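Local coordinates for stage II sporulation protein SA (Bacillus subtilis, PDB 3O6Q), which is the toxin of a type II toxin-antitoxin system, killing the sporulating cell unless neutralised by its cognate antitoxin SpoIISB, at residues Ser44-Leu56 / Pro112-Leu124. Numbering follows the deposited sequence.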
loop_
_atom_site.group_PDB
_atom_site.type_symbol
_atom_site.label_atom_id
_atom_site.label_comp_id
_atom_site.label_asym_id
_atom_site.label_seq_id
_atom_site.Cartn_x
_atom_site.Cartn_y
_atom_site.Cartn_z
ATOM N N SER A 44 -13.514 3.577 -23.705
ATOM C CA SER A 44 -14.808 4.081 -23.310
ATOM C C SER A 44 -14.923 3.978 -21.800
ATOM O O SER A 44 -14.091 3.363 -21.148
ATOM C CB SER A 44 -15.923 3.259 -23.952
ATOM O OG SER A 44 -15.909 1.938 -23.448
ATOM N N ILE A 45 -15.993 4.551 -21.268
ATOM C CA ILE A 45 -16.261 4.505 -19.849
ATOM C C ILE A 45 -16.447 3.048 -19.385
ATOM O O ILE A 45 -15.874 2.640 -18.374
ATOM C CB ILE A 45 -17.460 5.393 -19.495
ATOM C CG1 ILE A 45 -17.120 6.861 -19.759
ATOM C CG2 ILE A 45 -17.824 5.268 -17.995
ATOM C CD1 ILE A 45 -18.372 7.786 -19.879
ATOM N N ASP A 46 -17.197 2.257 -20.151
ATOM C CA ASP A 46 -17.437 0.841 -19.813
ATOM C C ASP A 46 -16.173 -0.036 -19.849
ATOM O O ASP A 46 -16.022 -0.910 -18.994
ATOM C CB ASP A 46 -18.522 0.233 -20.709
ATOM C CG ASP A 46 -19.905 0.857 -20.481
ATOM O OD1 ASP A 46 -20.193 1.322 -19.340
ATOM O OD2 ASP A 46 -20.709 0.857 -21.448
ATOM N N ALA A 47 -15.272 0.185 -20.806
ATOM C CA ALA A 47 -14.015 -0.563 -20.831
ATOM C C ALA A 47 -13.214 -0.231 -19.583
ATOM O O ALA A 47 -12.731 -1.130 -18.870
ATOM C CB ALA A 47 -13.205 -0.256 -22.060
ATOM N N TYR A 48 -13.049 1.065 -19.337
ATOM C CA TYR A 48 -12.367 1.531 -18.150
ATOM C C TYR A 48 -12.986 0.889 -16.914
ATOM O O TYR A 48 -12.273 0.369 -16.073
ATOM C CB TYR A 48 -12.444 3.065 -18.052
ATOM C CG TYR A 48 -11.419 3.690 -17.123
ATOM C CD1 TYR A 48 -10.275 4.310 -17.631
ATOM C CD2 TYR A 48 -11.568 3.642 -15.749
ATOM C CE1 TYR A 48 -9.294 4.891 -16.788
ATOM C CE2 TYR A 48 -10.600 4.208 -14.904
ATOM C CZ TYR A 48 -9.465 4.839 -15.435
ATOM O OH TYR A 48 -8.499 5.418 -14.606
ATOM N N ALA A 49 -14.307 0.946 -16.782
ATOM C CA ALA A 49 -14.946 0.413 -15.557
ATOM C C ALA A 49 -14.703 -1.100 -15.418
ATOM O O ALA A 49 -14.484 -1.586 -14.318
ATOM C CB ALA A 49 -16.431 0.748 -15.481
ATOM N N GLU A 50 -14.691 -1.813 -16.550
ATOM C CA GLU A 50 -14.368 -3.244 -16.602
ATOM C C GLU A 50 -12.963 -3.577 -16.129
ATOM O O GLU A 50 -12.784 -4.492 -15.330
ATOM C CB GLU A 50 -14.499 -3.772 -18.013
ATOM C CG GLU A 50 -14.110 -5.231 -18.110
ATOM C CD GLU A 50 -14.522 -5.885 -19.393
ATOM O OE1 GLU A 50 -15.238 -5.246 -20.201
ATOM O OE2 GLU A 50 -14.135 -7.048 -19.588
ATOM N N GLY A 51 -11.978 -2.843 -16.634
ATOM C CA GLY A 51 -10.613 -2.974 -16.180
ATOM C C GLY A 51 -10.397 -2.688 -14.702
ATOM O O GLY A 51 -9.636 -3.387 -14.033
ATOM N N ILE A 52 -11.044 -1.659 -14.176
ATOM C CA ILE A 52 -10.963 -1.388 -12.754
ATOM C C ILE A 52 -11.608 -2.521 -11.950
ATOM O O ILE A 52 -10.988 -3.048 -11.031
ATOM C CB ILE A 52 -11.600 -0.043 -12.435
ATOM C CG1 ILE A 52 -10.683 1.059 -12.992
ATOM C CG2 ILE A 52 -11.874 0.051 -10.977
ATOM C CD1 ILE A 52 -9.996 1.938 -11.981
ATOM N N ASP A 53 -12.826 -2.919 -12.326
ATOM C CA ASP A 53 -13.443 -4.113 -11.728
ATOM C C ASP A 53 -12.529 -5.374 -11.762
ATOM O O ASP A 53 -12.436 -6.057 -10.755
ATOM C CB ASP A 53 -14.790 -4.431 -12.374
ATOM C CG ASP A 53 -15.601 -5.452 -11.582
ATOM O OD1 ASP A 53 -15.876 -5.202 -10.391
ATOM O OD2 ASP A 53 -15.966 -6.520 -12.141
ATOM N N LYS A 54 -11.836 -5.664 -12.859
ATOM C CA LYS A 54 -11.017 -6.911 -12.922
ATOM C C LYS A 54 -9.765 -6.829 -12.065
ATOM O O LYS A 54 -9.295 -7.836 -11.536
ATOM C CB LYS A 54 -10.608 -7.292 -14.358
ATOM C CG LYS A 54 -11.790 -7.661 -15.246
ATOM C CD LYS A 54 -11.424 -8.573 -16.405
ATOM C CE LYS A 54 -12.694 -9.115 -17.103
ATOM N NZ LYS A 54 -12.402 -10.039 -18.251
ATOM N N LEU A 55 -9.243 -5.620 -11.922
ATOM C CA LEU A 55 -8.048 -5.380 -11.142
ATOM C C LEU A 55 -8.365 -5.520 -9.670
ATOM O O LEU A 55 -7.652 -6.191 -8.922
ATOM C CB LEU A 55 -7.537 -3.974 -11.435
ATOM C CG LEU A 55 -6.225 -3.598 -10.765
ATOM C CD1 LEU A 55 -5.148 -4.610 -11.105
ATOM C CD2 LEU A 55 -5.844 -2.112 -11.129
ATOM N N LEU A 56 -9.438 -4.866 -9.250
ATOM C CA LEU A 56 -9.890 -4.994 -7.867
ATOM C C LEU A 56 -10.108 -6.471 -7.566
ATOM O O LEU A 56 -9.618 -6.963 -6.577
ATOM C CB LEU A 56 -11.157 -4.174 -7.598
ATOM C CG LEU A 56 -11.104 -2.643 -7.835
ATOM C CD1 LEU A 56 -12.410 -2.043 -7.467
ATOM C CD2 LEU A 56 -10.044 -1.991 -7.051
ATOM N N PRO A 112 -17.725 5.821 -2.957
ATOM C CA PRO A 112 -18.216 6.418 -4.207
ATOM C C PRO A 112 -17.057 6.670 -5.157
ATOM O O PRO A 112 -16.006 7.152 -4.750
ATOM C CB PRO A 112 -18.864 7.743 -3.753
ATOM C CG PRO A 112 -19.254 7.502 -2.317
ATOM C CD PRO A 112 -18.243 6.507 -1.757
ATOM N N PHE A 113 -17.264 6.360 -6.423
ATOM C CA PHE A 113 -16.210 6.440 -7.396
ATOM C C PHE A 113 -16.785 6.925 -8.721
ATOM O O PHE A 113 -17.885 6.529 -9.117
ATOM C CB PHE A 113 -15.594 5.044 -7.517
ATOM C CG PHE A 113 -14.505 4.954 -8.511
ATOM C CD1 PHE A 113 -13.328 5.610 -8.299
ATOM C CD2 PHE A 113 -14.656 4.193 -9.650
ATOM C CE1 PHE A 113 -12.293 5.503 -9.186
ATOM C CE2 PHE A 113 -13.633 4.083 -10.575
ATOM C CZ PHE A 113 -12.442 4.740 -10.343
ATOM N N THR A 114 -16.039 7.796 -9.398
ATOM C CA THR A 114 -16.533 8.460 -10.621
ATOM C C THR A 114 -15.542 8.327 -11.782
ATOM O O THR A 114 -14.393 8.717 -11.650
ATOM C CB THR A 114 -16.810 9.946 -10.347
ATOM O OG1 THR A 114 -17.624 10.042 -9.182
ATOM C CG2 THR A 114 -17.522 10.611 -11.493
ATOM N N ILE A 115 -16.002 7.749 -12.895
ATOM C CA ILE A 115 -15.230 7.673 -14.135
ATOM C C ILE A 115 -15.865 8.646 -15.120
ATOM O O ILE A 115 -17.031 8.484 -15.524
ATOM C CB ILE A 115 -15.214 6.261 -14.780
ATOM C CG1 ILE A 115 -14.708 5.190 -13.768
ATOM C CG2 ILE A 115 -14.397 6.289 -16.123
ATOM C CD1 ILE A 115 -14.847 3.700 -14.266
ATOM N N GLU A 116 -15.084 9.655 -15.493
ATOM C CA GLU A 116 -15.548 10.758 -16.313
ATOM C C GLU A 116 -16.862 11.354 -15.785
ATOM O O GLU A 116 -16.828 12.098 -14.814
ATOM C CB GLU A 116 -15.609 10.340 -17.792
ATOM C CG GLU A 116 -14.216 10.244 -18.402
ATOM C CD GLU A 116 -14.219 9.674 -19.805
ATOM O OE1 GLU A 116 -15.162 9.987 -20.575
ATOM O OE2 GLU A 116 -13.274 8.917 -20.144
ATOM N N THR A 117 -17.997 11.013 -16.390
ATOM C CA THR A 117 -19.281 11.536 -15.955
ATOM C C THR A 117 -20.119 10.473 -15.222
ATOM O O THR A 117 -21.240 10.752 -14.796
ATOM C CB THR A 117 -20.114 12.065 -17.165
ATOM O OG1 THR A 117 -20.273 11.013 -18.124
ATOM C CG2 THR A 117 -19.451 13.282 -17.838
ATOM N N GLN A 118 -19.594 9.254 -15.086
ATOM C CA GLN A 118 -20.392 8.136 -14.614
ATOM C C GLN A 118 -20.077 7.780 -13.180
ATOM O O GLN A 118 -18.908 7.702 -12.797
ATOM C CB GLN A 118 -20.209 6.923 -15.526
ATOM C CG GLN A 118 -21.047 7.021 -16.812
ATOM C CD GLN A 118 -21.363 5.655 -17.434
ATOM O OE1 GLN A 118 -20.820 4.606 -17.033
ATOM N NE2 GLN A 118 -22.235 5.673 -18.442
ATOM N N ASN A 119 -21.133 7.566 -12.399
ATOM C CA ASN A 119 -21.026 7.254 -10.978
ATOM C C ASN A 119 -21.064 5.779 -10.703
ATOM O O ASN A 119 -21.862 5.044 -11.259
ATOM C CB ASN A 119 -22.132 7.948 -10.186
ATOM C CG ASN A 119 -21.955 9.476 -10.169
ATOM O OD1 ASN A 119 -20.862 9.991 -10.374
ATOM N ND2 ASN A 119 -23.040 10.190 -9.973
ATOM N N TYR A 120 -20.185 5.370 -9.807
ATOM C CA TYR A 120 -20.094 4.009 -9.370
ATOM C C TYR A 120 -19.834 3.996 -7.867
ATOM O O TYR A 120 -19.655 5.056 -7.240
ATOM C CB TYR A 120 -18.920 3.289 -10.074
ATOM C CG TYR A 120 -19.023 3.170 -11.578
ATOM C CD1 TYR A 120 -19.509 2.012 -12.148
ATOM C CD2 TYR A 120 -18.611 4.197 -12.422
ATOM C CE1 TYR A 120 -19.604 1.869 -13.516
ATOM C CE2 TYR A 120 -18.701 4.065 -13.821
ATOM C CZ TYR A 120 -19.202 2.883 -14.358
ATOM O OH TYR A 120 -19.319 2.673 -15.724
ATOM N N VAL A 121 -19.837 2.790 -7.297
ATOM C CA VAL A 121 -19.463 2.596 -5.918
ATOM C C VAL A 121 -18.612 1.348 -5.877
ATOM O O VAL A 121 -19.003 0.329 -6.382
ATOM C CB VAL A 121 -20.714 2.494 -5.003
ATOM C CG1 VAL A 121 -20.341 2.052 -3.618
ATOM C CG2 VAL A 121 -21.403 3.823 -4.926
ATOM N N ILE A 122 -17.403 1.465 -5.362
ATOM C CA ILE A 122 -16.574 0.314 -5.119
ATOM C C ILE A 122 -17.078 -0.338 -3.824
ATOM O O ILE A 122 -16.943 0.240 -2.747
ATOM C CB ILE A 122 -15.088 0.709 -4.959
ATOM C CG1 ILE A 122 -14.529 1.368 -6.217
ATOM C CG2 ILE A 122 -14.227 -0.538 -4.670
ATOM C CD1 ILE A 122 -13.331 2.289 -5.905
ATOM N N LYS A 123 -17.651 -1.531 -3.940
ATOM C CA LYS A 123 -18.088 -2.316 -2.799
ATOM C C LYS A 123 -17.022 -3.270 -2.314
ATOM O O LYS A 123 -16.646 -4.171 -3.045
ATOM C CB LYS A 123 -19.309 -3.134 -3.190
ATOM C CG LYS A 123 -19.959 -3.948 -2.066
ATOM C CD LYS A 123 -21.271 -4.544 -2.538
ATOM C CE LYS A 123 -21.888 -5.477 -1.502
ATOM N NZ LYS A 123 -23.094 -6.245 -2.006
ATOM N N LEU A 124 -16.573 -3.090 -1.072
ATOM C CA LEU A 124 -15.708 -4.060 -0.371
ATOM C C LEU A 124 -16.407 -4.718 0.820
ATOM O O LEU A 124 -16.814 -4.031 1.774
ATOM C CB LEU A 124 -14.465 -3.378 0.172
ATOM C CG LEU A 124 -13.655 -2.497 -0.796
ATOM C CD1 LEU A 124 -12.510 -1.899 -0.031
ATOM C CD2 LEU A 124 -13.179 -3.256 -2.042
#
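I45, A49, I52 and L56 face the β-hairpin 112-124 from one side of helix 45-56, whose axis runs 10° from parallel to strand 118-124 and approaches it to 10.9 Å. No hydrogen bond crosses, and apolar side chains carry the contact. I45 sits over the hairpin's end, where a type II' turn joins I115 to Q118. Its CG2, anti to the backbone N, meets CG2 of I115 at 4.0 Å and lies at the edge of the Y120 ring, while CG1 and CD1 lean over the turn toward E116 and T117. Q118, extended beyond CG, lies against I45 with its whole length, as suits a long residue, OE1 coming to 3.2 Å from I45 CG2 while accepting a weak hydrogen bond from Y120 OH.

One turn on, A49 is small enough for the strands' side chains to reach the helix backbone: I115 CD1 comes to 3.5 Å from A49 CA, and A49 CB lies 3.7 Å from Y120 CZ. The same I115 methyl touches Y48 CD2 obliquely at 3.6 Å. I52 and F113 approach from opposite directions, I52 CD1 reaching the ring obliquely, and the side chains of L56 and I122 cross at about a right angle, L56 CD1 touching I122 CG2 at 3.7 Å.

In this predicted cytoplasmic part of SpoIISA the helix covers one face of the antiparallel sheet, whose strand 66-71 adds L69 against A49, Y120 and I122. Helix 132-148 packs against helix 45-56, Y145 and Y48 meeting edge-to-face and F138 against L56, while F113-I115 pair antiparallel with a strand of another protein's chain, probably the antitoxin SpoIISB, extending the sheet.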